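Local coordinates for protein lipase (Acinetobacter baumannii, PDB 4OPM) that probably hydrolyses ester bonds of lipids such as triacylglycerols, as a putative lipase of the alpha/beta-hydrolase fold, at residues A[146-151]-A[221-226]; A[61-66]-A[282-287]; A[30-35]-A[84-89]; A[237-242]-A[261-266]. One frame throughout, in Å; residues are numbered along the deposited sequence.

The four contacts illustrate how an alpha/beta hydrolase holds sequence-distant pieces around one mixed sheet. Contact 4 joins strand 237-242 of the sheet to the loop that leads into strand 267-269, and contact 2 packs on that strand: Leu240 CD1 lies 4.1 Å from Val284 CA, with centres about 16 Å apart. Contact 1, about 17 Å from contact 4 between centres, joins the loop after strand 137-143 to helix 223-231. Its Gly146 lies near the probable Ser120-His274-Asp245 triad, and its Gly147 is about 4 Å from a bound polyethylene glycol, probably from the crystallisation liquor. Contact 3 reaches the same sheet from the other side of the chain's centre, about 33 Å from contact 4 between centres.

Contact 1 (A[146-151]-A[221-226])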
# COMPACT_ATOMS: atom_id res chain seq x y z
N GLY A 146 -0.11 -2.59 8.55
CA GLY A 146 0.09 -1.93 9.83
C GLY A 146 -1.15 -2.13 10.69
O GLY A 146 -2.16 -2.70 10.25
N GLY A 147 -1.07 -1.63 11.91
CA GLY A 147 -2.13 -1.71 12.90
C GLY A 147 -1.51 -1.58 14.28
O GLY A 147 -0.33 -1.24 14.39
N ILE A 148 -2.29 -1.84 15.32
CA ILE A 148 -1.78 -1.73 16.69
C ILE A 148 -2.00 -3.10 17.32
O ILE A 148 -3.14 -3.49 17.59
CB ILE A 148 -2.40 -0.55 17.50
CG1 ILE A 148 -2.44 0.74 16.64
CG2 ILE A 148 -1.59 -0.34 18.76
CD1 ILE A 148 -3.13 2.00 17.29
N PHE A 149 -0.90 -3.84 17.50
CA PHE A 149 -0.93 -5.25 17.85
C PHE A 149 -0.34 -5.61 19.21
O PHE A 149 0.70 -5.07 19.59
CB PHE A 149 -0.14 -6.02 16.77
CG PHE A 149 -0.57 -5.71 15.34
CD1 PHE A 149 -1.77 -6.20 14.83
CD2 PHE A 149 0.24 -4.95 14.50
CE1 PHE A 149 -2.16 -5.92 13.52
CE2 PHE A 149 -0.15 -4.67 13.18
CZ PHE A 149 -1.35 -5.15 12.70
N ARG A 150 -0.95 -6.60 19.87
CA ARG A 150 -0.44 -7.16 21.13
C ARG A 150 0.79 -8.00 20.86
O ARG A 150 1.67 -8.08 21.72
CB ARG A 150 -1.51 -8.02 21.83
CG ARG A 150 -2.68 -7.21 22.35
CD ARG A 150 -3.62 -8.04 23.20
NE ARG A 150 -4.99 -7.57 23.06
CZ ARG A 150 -5.51 -6.52 23.71
NH1 ARG A 150 -4.76 -5.82 24.57
NH2 ARG A 150 -6.76 -6.15 23.49
N SER A 151 0.87 -8.63 19.67
CA SER A 151 1.96 -9.54 19.30
C SER A 151 3.15 -8.79 18.65
O SER A 151 4.11 -9.43 18.22
CB SER A 151 1.46 -10.66 18.39
OG SER A 151 1.03 -10.18 17.13
N TYR A 221 -4.13 5.82 20.39
CA TYR A 221 -4.83 4.54 20.31
C TYR A 221 -3.96 3.37 20.75
O TYR A 221 -2.73 3.45 20.77
CB TYR A 221 -5.38 4.34 18.88
CG TYR A 221 -6.39 5.41 18.53
CD1 TYR A 221 -7.65 5.42 19.12
CD2 TYR A 221 -6.07 6.44 17.65
CE1 TYR A 221 -8.57 6.44 18.85
CE2 TYR A 221 -6.98 7.47 17.37
CZ TYR A 221 -8.23 7.45 17.97
OH TYR A 221 -9.16 8.43 17.72
N THR A 222 -4.62 2.30 21.16
CA THR A 222 -3.96 1.10 21.69
C THR A 222 -4.38 -0.17 20.95
O THR A 222 -5.30 -0.10 20.14
CB THR A 222 -4.40 0.95 23.17
OG1 THR A 222 -5.80 0.62 23.20
CG2 THR A 222 -4.08 2.17 24.05
N PRO A 223 -3.83 -1.38 21.30
CA PRO A 223 -4.35 -2.61 20.68
C PRO A 223 -5.84 -2.82 21.02
O PRO A 223 -6.57 -3.36 20.20
CB PRO A 223 -3.47 -3.71 21.28
CG PRO A 223 -2.22 -3.00 21.69
CD PRO A 223 -2.72 -1.68 22.21
N ASP A 224 -6.32 -2.32 22.19
CA ASP A 224 -7.75 -2.36 22.56
C ASP A 224 -8.59 -1.58 21.53
O ASP A 224 -9.61 -2.09 21.07
CB ASP A 224 -7.98 -1.79 23.97
CG ASP A 224 -7.77 -2.77 25.10
OD1 ASP A 224 -7.56 -3.98 24.82
OD2 ASP A 224 -7.83 -2.35 26.28
N SER A 225 -8.11 -0.38 21.13
CA SER A 225 -8.77 0.46 20.11
C SER A 225 -8.84 -0.27 18.78
O SER A 225 -9.86 -0.24 18.09
CB SER A 225 -8.03 1.78 19.92
OG SER A 225 -7.59 2.36 21.13
N PHE A 226 -7.73 -0.95 18.43
CA PHE A 226 -7.61 -1.67 17.17
C PHE A 226 -8.57 -2.86 17.14
O PHE A 226 -9.15 -3.14 16.09
CB PHE A 226 -6.17 -2.11 16.95
CG PHE A 226 -5.92 -2.70 15.59
CD1 PHE A 226 -5.88 -1.89 14.46
CD2 PHE A 226 -5.69 -4.07 15.44
CE1 PHE A 226 -5.66 -2.45 13.19
CE2 PHE A 226 -5.44 -4.62 14.18
CZ PHE A 226 -5.44 -3.80 13.06
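Ile148 lies against the start of helix 223-231 through its CB, CG2 and CD1. Its CB is 4.1 Å from Phe226 CB, and from there the two branches part. CG2, anti to the backbone N, reaches the linkage that enters the helix and sits 3.5 Å from Pro223 N. The other branch, with CG1 beside the backbone N (chi1 -45°) and the chain then extended, carries CD1 to 3.6 Å from Tyr221 CB, while the tyrosine ring itself leads away. The carbonyl of the same isoleucine receives a CA-H...O contact from Pro223 CA.

Phe226 turns one face to the Gly147-Ile148 backbone. Ile148 N stands over that face toward the rim, and Gly147 CA approaches Phe226 CE1 at 3.6 Å. Phe149 meets Phe226 obliquely, CE1 to CE2 at 3.6 Å, with the planes 73° apart.

On the outer side, Arg150 bends at chi3 and passes Pro223, whose CB lies over one face of the guanidinium. The arginine ends in a salt bridge: NH2 gives a nearly straight bond of 2.7 Å to Asp224 OD1, which lies in the guanidinium plane, while NH1 adds a weak one to the same oxygen. Thr222 occupies the N-cap position, and its N donates to Ser225 OG at 3.0 Å.

Phe149 also packs on Val252 and Leu256, so the loop after strand 137-143 is held between helix 251-259 and the first turn of helix 223-231.

Contact 2 (A[61-66]-A[282-287])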
# COMPACT_ATOMS: atom_id res chain seq x y z
N ASN A 61 2.70 -1.99 -9.56
CA ASN A 61 2.77 -2.29 -11.00
C ASN A 61 2.94 -3.77 -11.31
O ASN A 61 2.21 -4.27 -12.17
CB ASN A 61 3.87 -1.49 -11.71
CG ASN A 61 3.50 -0.02 -11.86
OD1 ASN A 61 2.34 0.37 -11.63
ND2 ASN A 61 4.47 0.81 -12.20
N ARG A 62 3.85 -4.46 -10.61
CA ARG A 62 4.15 -5.89 -10.84
C ARG A 62 2.93 -6.78 -10.54
O ARG A 62 2.69 -7.74 -11.26
CB ARG A 62 5.35 -6.34 -9.99
CG ARG A 62 6.62 -5.62 -10.36
CD ARG A 62 7.81 -6.11 -9.59
NE ARG A 62 8.92 -5.21 -9.87
CZ ARG A 62 10.12 -5.58 -10.30
NH1 ARG A 62 10.42 -6.87 -10.43
NH2 ARG A 62 11.04 -4.67 -10.57
N VAL A 63 2.18 -6.44 -9.49
CA VAL A 63 0.97 -7.17 -9.13
C VAL A 63 -0.17 -6.76 -10.09
O VAL A 63 -0.88 -7.62 -10.62
CB VAL A 63 0.59 -6.93 -7.64
CG1 VAL A 63 -0.86 -7.34 -7.35
CG2 VAL A 63 1.56 -7.65 -6.70
N ALA A 64 -0.35 -5.43 -10.30
CA ALA A 64 -1.43 -4.91 -11.16
C ALA A 64 -1.37 -5.51 -12.57
O ALA A 64 -2.40 -5.77 -13.17
CB ALA A 64 -1.37 -3.39 -11.24
N HIS A 65 -0.15 -5.77 -13.08
CA HIS A 65 0.05 -6.39 -14.40
C HIS A 65 -0.84 -7.64 -14.59
O HIS A 65 -1.32 -7.89 -15.69
CB HIS A 65 1.53 -6.78 -14.55
CG HIS A 65 1.83 -7.61 -15.76
ND1 HIS A 65 1.95 -7.05 -17.01
CD2 HIS A 65 2.08 -8.94 -15.85
CE1 HIS A 65 2.25 -8.04 -17.83
NE2 HIS A 65 2.32 -9.21 -17.18
N TYR A 66 -1.07 -8.43 -13.51
CA TYR A 66 -1.85 -9.66 -13.58
C TYR A 66 -3.34 -9.46 -13.31
O TYR A 66 -4.11 -10.43 -13.40
CB TYR A 66 -1.30 -10.68 -12.56
CG TYR A 66 0.11 -11.11 -12.88
CD1 TYR A 66 0.36 -12.12 -13.81
CD2 TYR A 66 1.20 -10.47 -12.30
CE1 TYR A 66 1.65 -12.47 -14.17
CE2 TYR A 66 2.51 -10.81 -12.65
CZ TYR A 66 2.73 -11.82 -13.58
OH TYR A 66 4.00 -12.19 -13.95
N GLN A 282 4.45 -12.90 -8.33
CA GLN A 282 3.76 -14.06 -8.91
C GLN A 282 3.15 -14.93 -7.81
O GLN A 282 2.05 -15.48 -7.99
CB GLN A 282 4.71 -14.86 -9.81
CG GLN A 282 5.21 -14.05 -11.01
CD GLN A 282 6.49 -14.59 -11.60
OE1 GLN A 282 6.79 -15.78 -11.50
NE2 GLN A 282 7.26 -13.72 -12.26
N LEU A 283 3.83 -15.02 -6.66
CA LEU A 283 3.34 -15.78 -5.50
C LEU A 283 2.16 -15.04 -4.84
O LEU A 283 1.23 -15.69 -4.36
CB LEU A 283 4.47 -16.04 -4.50
CG LEU A 283 5.67 -16.86 -5.09
CD1 LEU A 283 6.67 -17.20 -4.00
CD2 LEU A 283 5.20 -18.14 -5.81
N VAL A 284 2.18 -13.70 -4.85
CA VAL A 284 1.07 -12.89 -4.33
C VAL A 284 -0.17 -13.15 -5.19
O VAL A 284 -1.24 -13.45 -4.66
CB VAL A 284 1.47 -11.39 -4.30
CG1 VAL A 284 0.24 -10.48 -4.12
CG2 VAL A 284 2.52 -11.13 -3.22
N ILE A 285 -0.01 -13.06 -6.52
CA ILE A 285 -1.11 -13.26 -7.48
C ILE A 285 -1.65 -14.69 -7.41
O ILE A 285 -2.85 -14.89 -7.51
CB ILE A 285 -0.62 -12.86 -8.90
CG1 ILE A 285 -0.55 -11.31 -9.02
CG2 ILE A 285 -1.43 -13.50 -10.03
CD1 ILE A 285 -1.98 -10.58 -8.97
N GLN A 286 -0.76 -15.67 -7.17
CA GLN A 286 -1.16 -17.08 -7.04
C GLN A 286 -2.22 -17.25 -5.93
O GLN A 286 -3.11 -18.09 -6.08
CB GLN A 286 0.07 -17.94 -6.76
CG GLN A 286 -0.23 -19.43 -6.63
CD GLN A 286 1.06 -20.19 -6.53
OE1 GLN A 286 1.82 -20.00 -5.58
NE2 GLN A 286 1.36 -20.98 -7.55
N GLN A 287 -2.17 -16.42 -4.89
CA GLN A 287 -3.15 -16.43 -3.80
C GLN A 287 -4.32 -15.45 -4.04
O GLN A 287 -5.47 -15.78 -3.75
CB GLN A 287 -2.47 -16.05 -2.47
CG GLN A 287 -1.30 -16.97 -2.09
CD GLN A 287 -1.69 -18.42 -1.91
OE1 GLN A 287 -2.80 -18.76 -1.47
NE2 GLN A 287 -0.76 -19.31 -2.25
O HOH W 1 6.02 -10.86 -12.95
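The Tyr66 ring meets Ile285 and Gln282 obliquely, while one face receives the edge of the imidazole of its chain neighbour His65, with His65 CD2 over the ring centre. At the tyrosine ring's edge, in its plane, lies a water 2.6 Å from Tyr66 OH. That water also accepts a hydrogen bond of 3.2 Å from Gln282 NE2, and thus joins the phenol to the amide, whose plane is turned 60° from the ring. The direct approach is a van der Waals one, Gln282 CG lying 3.7 Å from Tyr66 OH.

Ile285 supplies most of the remaining contact. With CG1 beside the backbone N (chi1 -75°) and chi2 at -67°, the isoleucine folds its CD1 into the angle between Tyr66 and Val63: CD1 is 3.7 Å from Tyr66 CB and 3.8 Å from Val63 CG1. Its CG1 meets the ring obliquely, 3.8 Å from Tyr66 CD2, and its CG2 also touches Tyr66 CB. Deeper in, Val63 directs its other methyl to Val284, CG2 to CG1 at 4.1 Å, the two side chains crossing at about a right angle. No direct hydrogen bond spans the segments.

The contact therefore grades from buried valines to a water-bridged, more exposed side at Tyr66 and Gln282. It joins the short helix 61-64 to helix 281-298; Val63 and Val284 both reach helix 276-279, through Ile277 and Pro276, and Ala64 packs on Leu22 of the edge strand 22-29.

Contact 3 (A[30-35]-A[84-89]); sequences GDITWS and TIVSQD
Residues 32-35 form a strand, and the loop 84-87 runs beside it in nearly the reverse direction, 161° apart end to end. Thr33 and Ile85 make a single antiparallel, hydrogen-bonded bridge: Thr33 N donates to Ile85 O and Ile85 N to Thr33 O, each at 2.9 Å. The first donor lies in the carbonyl plane of Ile85, the second is tilted 18° from that of Thr33. Both carbonyl oxygens also take a CA-H...O contact, from Ile32 CA and Thr84 CA. Past the bridge, a water continues the pairing, donating to Asp31 O and accepting from Ser87 N, both at 2.8 Å.

In the alpha/beta-hydrolase sheet, strand 32-39 lies between strands 22-29 and 72-76. The loop following 72-76 thus runs back along the start of strand 32-39 and pairs with it at one bridge before helix 94-107 begins.

Among the side chains, Thr84 does the polar work. Its chi1 of -73° sets OG1 beside its own backbone N, where it accepts an almost straight bond of 2.9 Å from Ser35 N; the same hydroxyl bonds Asp77 O, and Ser35 OG bonds Asp77 OD2. CG2 of Thr84 instead faces Ile32 CG2, at 3.8 Å. Ile32 and Val86 lie side by side and point the same way, CG2 to CG1 at 3.8 Å, while Ile32 CG2 also sits over one face of the Trp34 indole, off its centre. Thr33 OG1 is hydrogen-bonded to a bound polyether, probably from the crystallisation liquor.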
# COMPACT_ATOMS: atom_id res chain seq x y z
N GLY A 30 -11.87 18.44 -4.10
CA GLY A 30 -11.71 19.45 -3.07
C GLY A 30 -10.37 20.16 -3.25
O GLY A 30 -10.06 20.61 -4.36
N ASP A 31 -9.53 20.14 -2.20
CA ASP A 31 -8.22 20.79 -2.24
C ASP A 31 -7.07 19.81 -2.58
O ASP A 31 -5.90 20.14 -2.36
CB ASP A 31 -7.95 21.51 -0.91
CG ASP A 31 -8.87 22.69 -0.69
OD1 ASP A 31 -9.00 23.52 -1.62
OD2 ASP A 31 -9.49 22.76 0.40
N ILE A 32 -7.39 18.62 -3.14
CA ILE A 32 -6.38 17.63 -3.50
C ILE A 32 -6.46 17.33 -4.98
O ILE A 32 -7.56 17.04 -5.48
CB ILE A 32 -6.54 16.31 -2.68
CG1 ILE A 32 -6.58 16.55 -1.15
CG2 ILE A 32 -5.45 15.26 -3.07
CD1 ILE A 32 -7.05 15.33 -0.34
N THR A 33 -5.31 17.34 -5.67
CA THR A 33 -5.24 16.88 -7.06
C THR A 33 -4.64 15.49 -7.00
O THR A 33 -3.43 15.33 -6.79
CB THR A 33 -4.49 17.84 -7.98
OG1 THR A 33 -5.13 19.11 -7.91
CG2 THR A 33 -4.50 17.37 -9.44
N TRP A 34 -5.49 14.47 -7.14
CA TRP A 34 -5.05 13.09 -7.08
C TRP A 34 -4.40 12.64 -8.38
O TRP A 34 -4.96 12.86 -9.45
CB TRP A 34 -6.25 12.16 -6.79
CG TRP A 34 -6.79 12.27 -5.39
CD1 TRP A 34 -7.74 13.14 -4.94
CD2 TRP A 34 -6.45 11.44 -4.28
NE1 TRP A 34 -8.02 12.90 -3.62
CE2 TRP A 34 -7.22 11.88 -3.17
CE3 TRP A 34 -5.56 10.36 -4.10
CZ2 TRP A 34 -7.15 11.27 -1.91
CZ3 TRP A 34 -5.49 9.75 -2.84
CH2 TRP A 34 -6.26 10.22 -1.77
N SER A 35 -3.25 11.99 -8.25
CA SER A 35 -2.59 11.28 -9.34
C SER A 35 -2.91 9.81 -9.12
O SER A 35 -2.82 9.34 -7.98
CB SER A 35 -1.08 11.53 -9.32
OG SER A 35 -0.41 10.62 -10.18
N THR A 84 0.58 13.33 -6.55
CA THR A 84 -0.60 13.89 -5.89
C THR A 84 -0.19 15.21 -5.23
O THR A 84 0.87 15.27 -4.60
CB THR A 84 -1.23 12.87 -4.92
OG1 THR A 84 -1.88 11.89 -5.73
CG2 THR A 84 -2.24 13.48 -3.95
N ILE A 85 -1.01 16.26 -5.40
CA ILE A 85 -0.75 17.60 -4.89
C ILE A 85 -1.77 17.95 -3.81
O ILE A 85 -2.98 17.78 -3.98
CB ILE A 85 -0.73 18.69 -6.03
CG1 ILE A 85 0.22 18.30 -7.18
CG2 ILE A 85 -0.35 20.08 -5.47
CD1 ILE A 85 -0.14 18.94 -8.53
N VAL A 86 -1.25 18.42 -2.68
CA VAL A 86 -2.05 18.85 -1.52
C VAL A 86 -1.52 20.22 -1.06
O VAL A 86 -0.45 20.65 -1.49
CB VAL A 86 -2.05 17.81 -0.36
CG1 VAL A 86 -2.73 16.52 -0.79
CG2 VAL A 86 -0.63 17.55 0.15
N SER A 87 -2.24 20.85 -0.13
CA SER A 87 -1.83 22.15 0.42
C SER A 87 -0.57 22.00 1.28
O SER A 87 -0.22 20.88 1.71
CB SER A 87 -2.97 22.75 1.24
OG SER A 87 -3.32 21.88 2.30
N GLN A 88 0.12 23.13 1.53
CA GLN A 88 1.35 23.14 2.33
C GLN A 88 1.09 22.76 3.79
O GLN A 88 1.99 22.22 4.43
CB GLN A 88 2.05 24.52 2.25
CG GLN A 88 2.73 24.81 0.90
CD GLN A 88 3.85 23.85 0.55
OE1 GLN A 88 3.72 23.01 -0.34
NE2 GLN A 88 4.99 23.97 1.23
N ASP A 89 -0.16 22.99 4.29
CA ASP A 89 -0.57 22.69 5.67
C ASP A 89 -1.46 21.43 5.76
O ASP A 89 -2.20 21.26 6.74
CB ASP A 89 -1.30 23.91 6.25
CG ASP A 89 -2.67 24.17 5.64
OD1 ASP A 89 -2.81 24.06 4.39
OD2 ASP A 89 -3.63 24.43 6.40
O HOH W 2 -4.87 19.94 0.27

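Contact 4 (A[237-242]-A[261-266])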
# COMPACT_ATOMS: atom_id res chain seq x y z
N THR A 237 -11.52 -11.47 4.12
CA THR A 237 -10.17 -10.92 4.14
C THR A 237 -9.10 -11.97 3.86
O THR A 237 -9.14 -13.08 4.40
CB THR A 237 -9.94 -10.22 5.52
OG1 THR A 237 -10.93 -9.21 5.72
CG2 THR A 237 -8.54 -9.59 5.65
N LEU A 238 -8.14 -11.58 3.03
CA LEU A 238 -6.96 -12.35 2.70
C LEU A 238 -5.78 -11.65 3.35
O LEU A 238 -5.65 -10.43 3.23
CB LEU A 238 -6.78 -12.49 1.18
CG LEU A 238 -5.57 -13.30 0.69
CD1 LEU A 238 -5.68 -14.78 1.12
CD2 LEU A 238 -5.43 -13.22 -0.82
N ILE A 239 -4.94 -12.41 4.07
CA ILE A 239 -3.76 -11.86 4.75
C ILE A 239 -2.55 -12.52 4.16
O ILE A 239 -2.50 -13.75 4.11
CB ILE A 239 -3.83 -12.08 6.29
CG1 ILE A 239 -5.09 -11.44 6.92
CG2 ILE A 239 -2.54 -11.61 7.02
CD1 ILE A 239 -5.53 -12.13 8.24
N LEU A 240 -1.56 -11.73 3.76
CA LEU A 240 -0.32 -12.29 3.22
C LEU A 240 0.86 -11.56 3.86
O LEU A 240 0.83 -10.35 4.02
CB LEU A 240 -0.29 -12.20 1.68
CG LEU A 240 0.86 -12.94 0.99
CD1 LEU A 240 0.42 -13.52 -0.34
CD2 LEU A 240 2.07 -12.02 0.80
N TRP A 241 1.88 -12.33 4.26
CA TRP A 241 3.06 -11.79 4.92
C TRP A 241 4.34 -12.35 4.35
O TRP A 241 4.36 -13.47 3.85
CB TRP A 241 3.03 -12.17 6.41
CG TRP A 241 3.23 -11.02 7.35
CD1 TRP A 241 4.40 -10.60 7.91
CD2 TRP A 241 2.23 -10.09 7.75
NE1 TRP A 241 4.18 -9.47 8.68
CE2 TRP A 241 2.85 -9.14 8.60
CE3 TRP A 241 0.85 -9.95 7.48
CZ2 TRP A 241 2.14 -8.09 9.20
CZ3 TRP A 241 0.15 -8.92 8.08
CH2 TRP A 241 0.80 -7.98 8.90
N GLY A 242 5.41 -11.60 4.55
CA GLY A 242 6.75 -12.10 4.28
C GLY A 242 7.26 -12.62 5.60
O GLY A 242 7.22 -11.91 6.61
N LYS A 261 -13.30 -11.47 11.69
CA LYS A 261 -14.33 -12.52 11.62
C LYS A 261 -14.24 -13.38 10.34
O LYS A 261 -14.31 -14.60 10.43
CB LYS A 261 -15.73 -11.85 11.69
CG LYS A 261 -16.90 -12.81 11.82
CD LYS A 261 -18.23 -12.06 11.83
CE LYS A 261 -19.42 -12.98 11.97
NZ LYS A 261 -20.69 -12.23 12.09
N ASN A 262 -14.10 -12.74 9.17
CA ASN A 262 -14.10 -13.45 7.89
C ASN A 262 -12.74 -13.45 7.21
O ASN A 262 -12.65 -13.50 5.99
CB ASN A 262 -15.20 -12.88 6.99
CG ASN A 262 -16.58 -13.20 7.56
OD1 ASN A 262 -16.85 -14.33 7.98
ND2 ASN A 262 -17.45 -12.20 7.66
N ALA A 263 -11.68 -13.50 8.00
CA ALA A 263 -10.34 -13.62 7.45
C ALA A 263 -10.03 -15.09 7.21
O ALA A 263 -10.44 -15.95 8.00
CB ALA A 263 -9.32 -13.01 8.39
N GLN A 264 -9.34 -15.37 6.11
CA GLN A 264 -8.86 -16.71 5.75
C GLN A 264 -7.55 -16.99 6.47
O GLN A 264 -6.92 -16.03 6.92
CB GLN A 264 -8.62 -16.76 4.22
CG GLN A 264 -9.91 -16.88 3.44
CD GLN A 264 -9.72 -17.01 1.96
OE1 GLN A 264 -10.65 -16.77 1.20
NE2 GLN A 264 -8.53 -17.44 1.50
N PRO A 265 -7.06 -18.27 6.55
CA PRO A 265 -5.73 -18.51 7.14
C PRO A 265 -4.65 -17.70 6.40
O PRO A 265 -4.67 -17.65 5.17
CB PRO A 265 -5.52 -20.02 6.94
CG PRO A 265 -6.92 -20.58 6.87
CD PRO A 265 -7.67 -19.54 6.08
N PRO A 266 -3.75 -17.00 7.13
CA PRO A 266 -2.74 -16.17 6.44
C PRO A 266 -1.80 -16.97 5.56
O PRO A 266 -1.52 -18.14 5.83
CB PRO A 266 -1.96 -15.51 7.59
CG PRO A 266 -2.88 -15.61 8.77
CD PRO A 266 -3.59 -16.91 8.59
O HOH W 3 -5.64 -15.06 4.74
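Thr237 has both backbone polar groups satisfied by the segment 261-266. Its N donates to Asn262 O at 3.0 Å, from a position 44° above the carbonyl plane. Its O accepts from Gln264 N at 2.9 Å, nearly along the C=O axis, and takes an additional CA-H...O contact from Ala263 CA. These bonds bridge Thr237 to Ala263. The polar ends of two side chains here are bonded to backbone carbonyls just before strand 237-242: Thr237 OG1 to Ala235 O and Asn262 ND2 to Asp234 O.

Two residues on, at Ile239, a water takes over. Ile239 N gives it a hydrogen bond of 2.8 Å, and the water donates a weak one to Gln264 O.

This is the end of a crossover in the alpha/beta-hydrolase sheet: the chain leaves strand 237-242, passes through helix 251-259, and returns along 261-266 to enter the outermost strand 267-269, parallel to the first. Ile239 already pairs with Val267 of that strand, while Leu238 and Leu240 bond the other neighbour, strand 137-143.

Ile239 carries the apolar part of the contact. With CG1 beside the backbone N (chi1 -58°), its CD1 reaches Ala263 CB at 3.9 Å, whereas CG2 lies alongside Pro266, 4.0 Å from CB. The carbonyl of Ile239 receives a CA-H...O contact from Pro266 CA at 3.4 Å. Leu238 CD1 crosses to the amide end of Gln264, 3.9 Å from NE2; OE1 of that glutamine has a weak bond from Lys294 NZ.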